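Local structure of alternansucrase (Leuconostoc mesenteroides, 6HVG) at residues R349-Y362 with Y1357-T1371. The protein is a glycoside hydrolase family 70 protein that also carries choline-binding-type repeats. Sequence-based numbering, arbitrary orientation.
Sequences RKNYAGTFNNQFMY and YFMPNGVELRKGFGT
A353 and G1370 form a single parallel beta bridge between strands 352-355 and 1368-1371, whose axes run 9° apart. A353 N donates to F1369 O at 3.0 Å. A353 O accepts twice from T1371, from N and from OG1, the latter in the carbonyl plane, on a lone pair, at 3.2 Å.

At N351 the side-chain amide bonds to backbone carbonyls across the contact. Its ND2 gives a 2.6 Å bond to R1366 O and a weak one to K1367 O, while OD1 accepts from Y362 OH at 2.5 Å and from a water, which together should hold the amide in one orientation.

Among the apolar contacts, F360 and Y362 pack on M1359, and A353 packs on Y1357 and L1365. P1360 CD lies over one face of the F360 ring, and Y1357 OH and M1359 SD come to its edge. With chi3 at -130°, the M1359 chain bends and lays CE over the Y362 ring, 3.7 Å from its centroid, a CH-pi contact beside the Met-aromatic one. A353 CB meets Y1357 CE1 at 3.6 Å. Y352, whose CB points away from segment 1357-1371, brings its ring back so that CE2 rests against F1369 CB.

The bridge joins two beta hairpins of the choline-binding repeat kind, 352-355 with 360-363 and 1368-1371 with 1377-1380; N351-Y352 and K1367-G1368 form G1 beta bulges opposite F363 and F1380. Y352 and F1369 also touch V1377, and L1365 touches F1380, both on strand 1377-1380.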
loop_
_atom_site.group_PDB
_atom_site.type_symbol
_atom_site.label_atom_id
_atom_site.label_comp_id
_atom_site.label_asym_id
_atom_site.label_seq_id
_atom_site.Cartn_x
_atom_site.Cartn_y
_atom_site.Cartn_z
ATOM N N ARG A 349 -35.895 20.964 -15.505
ATOM C CA ARG A 349 -34.631 21.373 -14.880
ATOM C C ARG A 349 -34.821 21.607 -13.387
ATOM O O ARG A 349 -35.584 22.484 -12.961
ATOM C CB ARG A 349 -34.096 22.633 -15.554
ATOM C CG ARG A 349 -34.086 22.545 -17.067
ATOM C CD ARG A 349 -33.282 21.333 -17.520
ATOM N NE ARG A 349 -31.933 21.372 -16.951
ATOM C CZ ARG A 349 -30.828 21.742 -17.595
ATOM N NH1 ARG A 349 -30.852 22.092 -18.868
ATOM N NH2 ARG A 349 -29.663 21.743 -16.957
ATOM N N LYS A 350 -34.140 20.795 -12.600
ATOM C CA LYS A 350 -34.196 20.882 -11.175
ATOM C C LYS A 350 -32.866 21.403 -10.675
ATOM O O LYS A 350 -31.849 21.224 -11.318
ATOM C CB LYS A 350 -34.485 19.500 -10.590
ATOM C CG LYS A 350 -35.765 18.844 -11.108
ATOM C CD LYS A 350 -36.042 17.560 -10.348
ATOM C CE LYS A 350 -37.184 16.784 -10.964
ATOM N NZ LYS A 350 -37.156 15.381 -10.474
ATOM N N ASN A 351 -32.905 22.045 -9.511
ATOM C CA ASN A 351 -31.769 22.750 -8.913
ATOM C C ASN A 351 -31.117 23.696 -9.912
ATOM O O ASN A 351 -29.916 23.680 -10.111
ATOM C CB ASN A 351 -30.767 21.775 -8.322
ATOM C CG ASN A 351 -29.740 22.460 -7.426
ATOM O OD1 ASN A 351 -30.064 23.409 -6.658
ATOM N ND2 ASN A 351 -28.500 21.982 -7.489
ATOM N N TYR A 352 -31.948 24.547 -10.509
ATOM C CA TYR A 352 -31.548 25.432 -11.602
ATOM C C TYR A 352 -31.948 26.862 -11.229
ATOM O O TYR A 352 -33.121 27.139 -10.976
ATOM C CB TYR A 352 -32.268 25.004 -12.892
ATOM C CG TYR A 352 -31.761 25.629 -14.174
ATOM C CD1 TYR A 352 -32.144 26.920 -14.553
ATOM C CD2 TYR A 352 -30.945 24.924 -15.034
ATOM C CE1 TYR A 352 -31.693 27.502 -15.742
ATOM C CE2 TYR A 352 -30.496 25.495 -16.226
ATOM C CZ TYR A 352 -30.872 26.789 -16.579
ATOM O OH TYR A 352 -30.434 27.356 -17.767
ATOM N N ALA A 353 -30.968 27.754 -11.202
ATOM C CA ALA A 353 -31.218 29.160 -10.940
ATOM C C ALA A 353 -31.176 29.949 -12.225
ATOM O O ALA A 353 -30.332 29.717 -13.060
ATOM C CB ALA A 353 -30.169 29.698 -9.973
ATOM N N GLY A 354 -32.087 30.897 -12.385
ATOM C CA GLY A 354 -31.999 31.832 -13.508
ATOM C C GLY A 354 -33.080 32.897 -13.583
ATOM O O GLY A 354 -34.103 32.790 -12.935
ATOM N N THR A 355 -32.825 33.931 -14.383
ATOM C CA THR A 355 -33.778 35.025 -14.532
ATOM C C THR A 355 -34.729 34.757 -15.683
ATOM O O THR A 355 -34.428 35.064 -16.832
ATOM C CB THR A 355 -33.076 36.382 -14.723
ATOM O OG1 THR A 355 -31.988 36.247 -15.659
ATOM C CG2 THR A 355 -32.553 36.918 -13.373
ATOM N N PHE A 356 -35.888 34.200 -15.351
ATOM C CA PHE A 356 -36.847 33.751 -16.354
ATOM C C PHE A 356 -37.970 34.751 -16.629
ATOM O O PHE A 356 -38.319 34.971 -17.796
ATOM C CB PHE A 356 -37.419 32.393 -15.952
ATOM N N ASN A 357 -38.519 35.370 -15.581
ATOM C CA ASN A 357 -39.610 36.359 -15.752
ATOM C C ASN A 357 -39.085 37.821 -15.801
ATOM O O ASN A 357 -39.776 38.768 -15.389
ATOM C CB ASN A 357 -40.675 36.193 -14.646
ATOM C CG ASN A 357 -41.899 37.076 -14.860
ATOM O OD1 ASN A 357 -42.135 37.564 -15.960
ATOM N ND2 ASN A 357 -42.680 37.289 -13.798
ATOM N N ASN A 358 -37.854 37.974 -16.309
ATOM C CA ASN A 358 -37.012 39.170 -16.123
ATOM C C ASN A 358 -36.796 39.464 -14.615
ATOM O O ASN A 358 -36.329 40.521 -14.213
ATOM C CB ASN A 358 -37.536 40.338 -16.976
ATOM C CG ASN A 358 -37.979 41.534 -16.169
ATOM O OD1 ASN A 358 -38.697 41.412 -15.172
ATOM N ND2 ASN A 358 -37.567 42.714 -16.611
ATOM N N GLN A 359 -37.116 38.452 -13.811
ATOM C CA GLN A 359 -36.898 38.436 -12.382
ATOM C C GLN A 359 -36.292 37.096 -12.020
ATOM O O GLN A 359 -36.586 36.095 -12.654
ATOM C CB GLN A 359 -38.219 38.606 -11.646
ATOM C CG GLN A 359 -38.890 39.957 -11.873
ATOM C CD GLN A 359 -38.213 41.103 -11.132
ATOM O OE1 GLN A 359 -38.242 41.167 -9.895
ATOM N NE2 GLN A 359 -37.632 42.027 -11.882
ATOM N N PHE A 360 -35.449 37.074 -11.002
ATOM C CA PHE A 360 -34.797 35.838 -10.585
ATOM C C PHE A 360 -35.838 34.769 -10.245
ATOM O O PHE A 360 -36.934 35.105 -9.827
ATOM C CB PHE A 360 -33.903 36.105 -9.380
ATOM C CG PHE A 360 -33.145 34.897 -8.900
ATOM C CD1 PHE A 360 -31.883 34.595 -9.400
ATOM C CD2 PHE A 360 -33.703 34.046 -7.967
ATOM C CE1 PHE A 360 -31.193 33.470 -8.968
ATOM C CE2 PHE A 360 -33.021 32.917 -7.533
ATOM C CZ PHE A 360 -31.772 32.619 -8.049
ATOM N N MET A 361 -35.493 33.499 -10.475
ATOM C CA MET A 361 -36.294 32.354 -10.043
ATOM C C MET A 361 -35.434 31.098 -9.911
ATOM O O MET A 361 -34.705 30.740 -10.832
ATOM C CB MET A 361 -37.421 32.091 -11.033
ATOM C CG MET A 361 -38.370 30.976 -10.604
ATOM S SD MET A 361 -39.973 30.939 -11.443
ATOM C CE MET A 361 -40.526 32.641 -11.332
ATOM N N TYR A 362 -35.484 30.460 -8.747
ATOM C CA TYR A 362 -34.744 29.224 -8.489
ATOM C C TYR A 362 -35.691 28.043 -8.571
ATOM O O TYR A 362 -36.714 28.019 -7.900
ATOM C CB TYR A 362 -34.063 29.238 -7.117
ATOM C CG TYR A 362 -33.561 27.869 -6.694
ATOM C CD1 TYR A 362 -32.473 27.280 -7.317
ATOM C CD2 TYR A 362 -34.181 27.161 -5.679
ATOM C CE1 TYR A 362 -32.028 26.019 -6.932
ATOM C CE2 TYR A 362 -33.735 25.916 -5.291
ATOM C CZ TYR A 362 -32.676 25.348 -5.929
ATOM O OH TYR A 362 -32.235 24.103 -5.549
ATOM N N TYR A 1357 -22.320 31.309 -6.540
ATOM C CA TYR A 1357 -23.589 31.882 -6.975
ATOM C C TYR A 1357 -24.549 32.022 -5.771
ATOM O O TYR A 1357 -25.114 31.037 -5.312
ATOM C CB TYR A 1357 -24.193 30.958 -8.015
ATOM C CG TYR A 1357 -25.375 31.497 -8.801
ATOM C CD1 TYR A 1357 -26.614 31.639 -8.221
ATOM C CD2 TYR A 1357 -25.262 31.785 -10.153
ATOM C CE1 TYR A 1357 -27.702 32.104 -8.964
ATOM C CE2 TYR A 1357 -26.343 32.220 -10.900
ATOM C CZ TYR A 1357 -27.550 32.395 -10.310
ATOM O OH TYR A 1357 -28.611 32.835 -11.071
ATOM N N PHE A 1358 -24.700 33.227 -5.235
ATOM C CA PHE A 1358 -25.621 33.441 -4.101
ATOM C C PHE A 1358 -26.955 34.015 -4.546
ATOM O O PHE A 1358 -26.995 34.928 -5.356
ATOM C CB PHE A 1358 -25.000 34.351 -3.050
ATOM C CG PHE A 1358 -23.725 33.830 -2.506
ATOM C CD1 PHE A 1358 -23.753 32.739 -1.662
ATOM C CD2 PHE A 1358 -22.517 34.382 -2.844
ATOM C CE1 PHE A 1358 -22.589 32.205 -1.123
ATOM C CE2 PHE A 1358 -21.336 33.856 -2.328
ATOM C CZ PHE A 1358 -21.368 32.754 -1.471
ATOM N N MET A 1359 -28.044 33.488 -3.985
ATOM C CA MET A 1359 -29.377 33.881 -4.411
ATOM C C MET A 1359 -29.811 35.152 -3.686
ATOM O O MET A 1359 -29.060 35.699 -2.890
ATOM C CB MET A 1359 -30.335 32.715 -4.202
ATOM C CG MET A 1359 -29.871 31.445 -4.923
ATOM S SD MET A 1359 -31.226 30.284 -5.139
ATOM C CE MET A 1359 -30.603 28.730 -4.549
ATOM N N PRO A 1360 -30.992 35.687 -3.988
ATOM C CA PRO A 1360 -31.361 36.938 -3.317
ATOM C C PRO A 1360 -31.507 36.765 -1.796
ATOM O O PRO A 1360 -31.332 37.729 -1.064
ATOM C CB PRO A 1360 -32.702 37.294 -3.942
ATOM C CG PRO A 1360 -32.777 36.535 -5.216
ATOM C CD PRO A 1360 -31.966 35.294 -5.016
ATOM N N ASN A 1361 -31.823 35.545 -1.349
ATOM C CA ASN A 1361 -31.872 35.227 0.065
ATOM C C ASN A 1361 -30.553 34.681 0.592
ATOM O O ASN A 1361 -30.478 34.197 1.724
ATOM C CB ASN A 1361 -33.003 34.235 0.369
ATOM C CG ASN A 1361 -32.842 32.941 -0.371
ATOM O OD1 ASN A 1361 -31.839 32.718 -1.042
ATOM N ND2 ASN A 1361 -33.835 32.091 -0.281
ATOM N N GLY A 1362 -29.499 34.737 -0.232
ATOM C CA GLY A 1362 -28.115 34.444 0.215
ATOM C C GLY A 1362 -27.720 32.989 0.191
ATOM O O GLY A 1362 -26.585 32.660 0.525
ATOM N N VAL A 1363 -28.644 32.129 -0.233
ATOM C CA VAL A 1363 -28.396 30.705 -0.344
ATOM C C VAL A 1363 -27.397 30.474 -1.478
ATOM O O VAL A 1363 -27.520 31.029 -2.579
ATOM C CB VAL A 1363 -29.694 29.939 -0.684
ATOM C CG1 VAL A 1363 -29.411 28.465 -0.921
ATOM C CG2 VAL A 1363 -30.718 30.078 0.429
ATOM N N GLU A 1364 -26.410 29.640 -1.208
ATOM C CA GLU A 1364 -25.403 29.270 -2.207
ATOM C C GLU A 1364 -25.947 28.136 -3.079
ATOM O O GLU A 1364 -26.534 27.166 -2.566
ATOM C CB GLU A 1364 -24.080 28.951 -1.475
ATOM C CG GLU A 1364 -23.190 27.843 -1.982
ATOM C CD GLU A 1364 -21.935 27.695 -1.121
ATOM O OE1 GLU A 1364 -21.501 28.688 -0.500
ATOM O OE2 GLU A 1364 -21.354 26.585 -1.067
ATOM N N LEU A 1365 -25.824 28.295 -4.400
ATOM C CA LEU A 1365 -26.226 27.251 -5.356
ATOM C C LEU A 1365 -25.148 26.182 -5.389
ATOM O O LEU A 1365 -23.957 26.503 -5.408
ATOM C CB LEU A 1365 -26.427 27.832 -6.755
ATOM C CG LEU A 1365 -26.901 26.907 -7.878
ATOM C CD1 LEU A 1365 -28.319 26.414 -7.648
ATOM C CD2 LEU A 1365 -26.823 27.619 -9.213
ATOM N N ARG A 1366 -25.582 24.924 -5.353
ATOM C CA ARG A 1366 -24.677 23.777 -5.274
ATOM C C ARG A 1366 -25.144 22.642 -6.165
ATOM O O ARG A 1366 -26.316 22.246 -6.104
ATOM C CB ARG A 1366 -24.647 23.251 -3.847
ATOM C CG ARG A 1366 -24.124 24.216 -2.815
ATOM C CD ARG A 1366 -24.203 23.609 -1.410
ATOM N NE ARG A 1366 -22.876 23.737 -0.804
ATOM C CZ ARG A 1366 -22.285 22.834 -0.027
ATOM N NH1 ARG A 1366 -22.906 21.694 0.279
ATOM N NH2 ARG A 1366 -21.061 23.084 0.449
ATOM N N LYS A 1367 -24.237 22.114 -6.991
ATOM C CA LYS A 1367 -24.514 20.942 -7.821
ATOM C C LYS A 1367 -25.604 21.295 -8.839
ATOM O O LYS A 1367 -26.567 20.561 -9.026
ATOM C CB LYS A 1367 -24.901 19.733 -6.935
ATOM C CG LYS A 1367 -24.552 18.380 -7.540
ATOM C CD LYS A 1367 -25.085 17.194 -6.732
ATOM C CE LYS A 1367 -24.706 15.871 -7.395
ATOM N NZ LYS A 1367 -23.226 15.664 -7.401
ATOM N N GLY A 1368 -25.424 22.414 -9.525
ATOM C CA GLY A 1368 -26.450 22.885 -10.452
ATOM C C GLY A 1368 -26.071 24.083 -11.298
ATOM O O GLY A 1368 -25.042 24.727 -11.068
ATOM N N PHE A 1369 -26.910 24.369 -12.283
ATOM C CA PHE A 1369 -26.628 25.423 -13.223
ATOM C C PHE A 1369 -27.208 26.758 -12.788
ATOM O O PHE A 1369 -28.303 26.810 -12.242
ATOM C CB PHE A 1369 -27.149 25.045 -14.615
ATOM C CG PHE A 1369 -26.395 23.909 -15.255
ATOM C CD1 PHE A 1369 -26.822 22.603 -15.054
ATOM C CD2 PHE A 1369 -25.275 24.134 -16.074
ATOM C CE1 PHE A 1369 -26.165 21.547 -15.646
ATOM C CE2 PHE A 1369 -24.617 23.073 -16.665
ATOM C CZ PHE A 1369 -25.056 21.784 -16.433
ATOM N N GLY A 1370 -26.477 27.840 -13.070
ATOM C CA GLY A 1370 -26.869 29.178 -12.627
ATOM C C GLY A 1370 -26.698 30.186 -13.719
ATOM O O GLY A 1370 -25.617 30.286 -14.286
ATOM N N THR A 1371 -27.763 30.920 -14.026
ATOM C CA THR A 1371 -27.737 31.926 -15.087
ATOM C C THR A 1371 -27.303 33.260 -14.508
ATOM O O THR A 1371 -27.763 33.633 -13.440
ATOM C CB THR A 1371 -29.122 32.106 -15.741
ATOM O OG1 THR A 1371 -29.682 30.820 -16.027
ATOM C CG2 THR A 1371 -29.009 32.876 -17.047
HETATM O O HOH W 1 -28.747 24.537 -4.047
#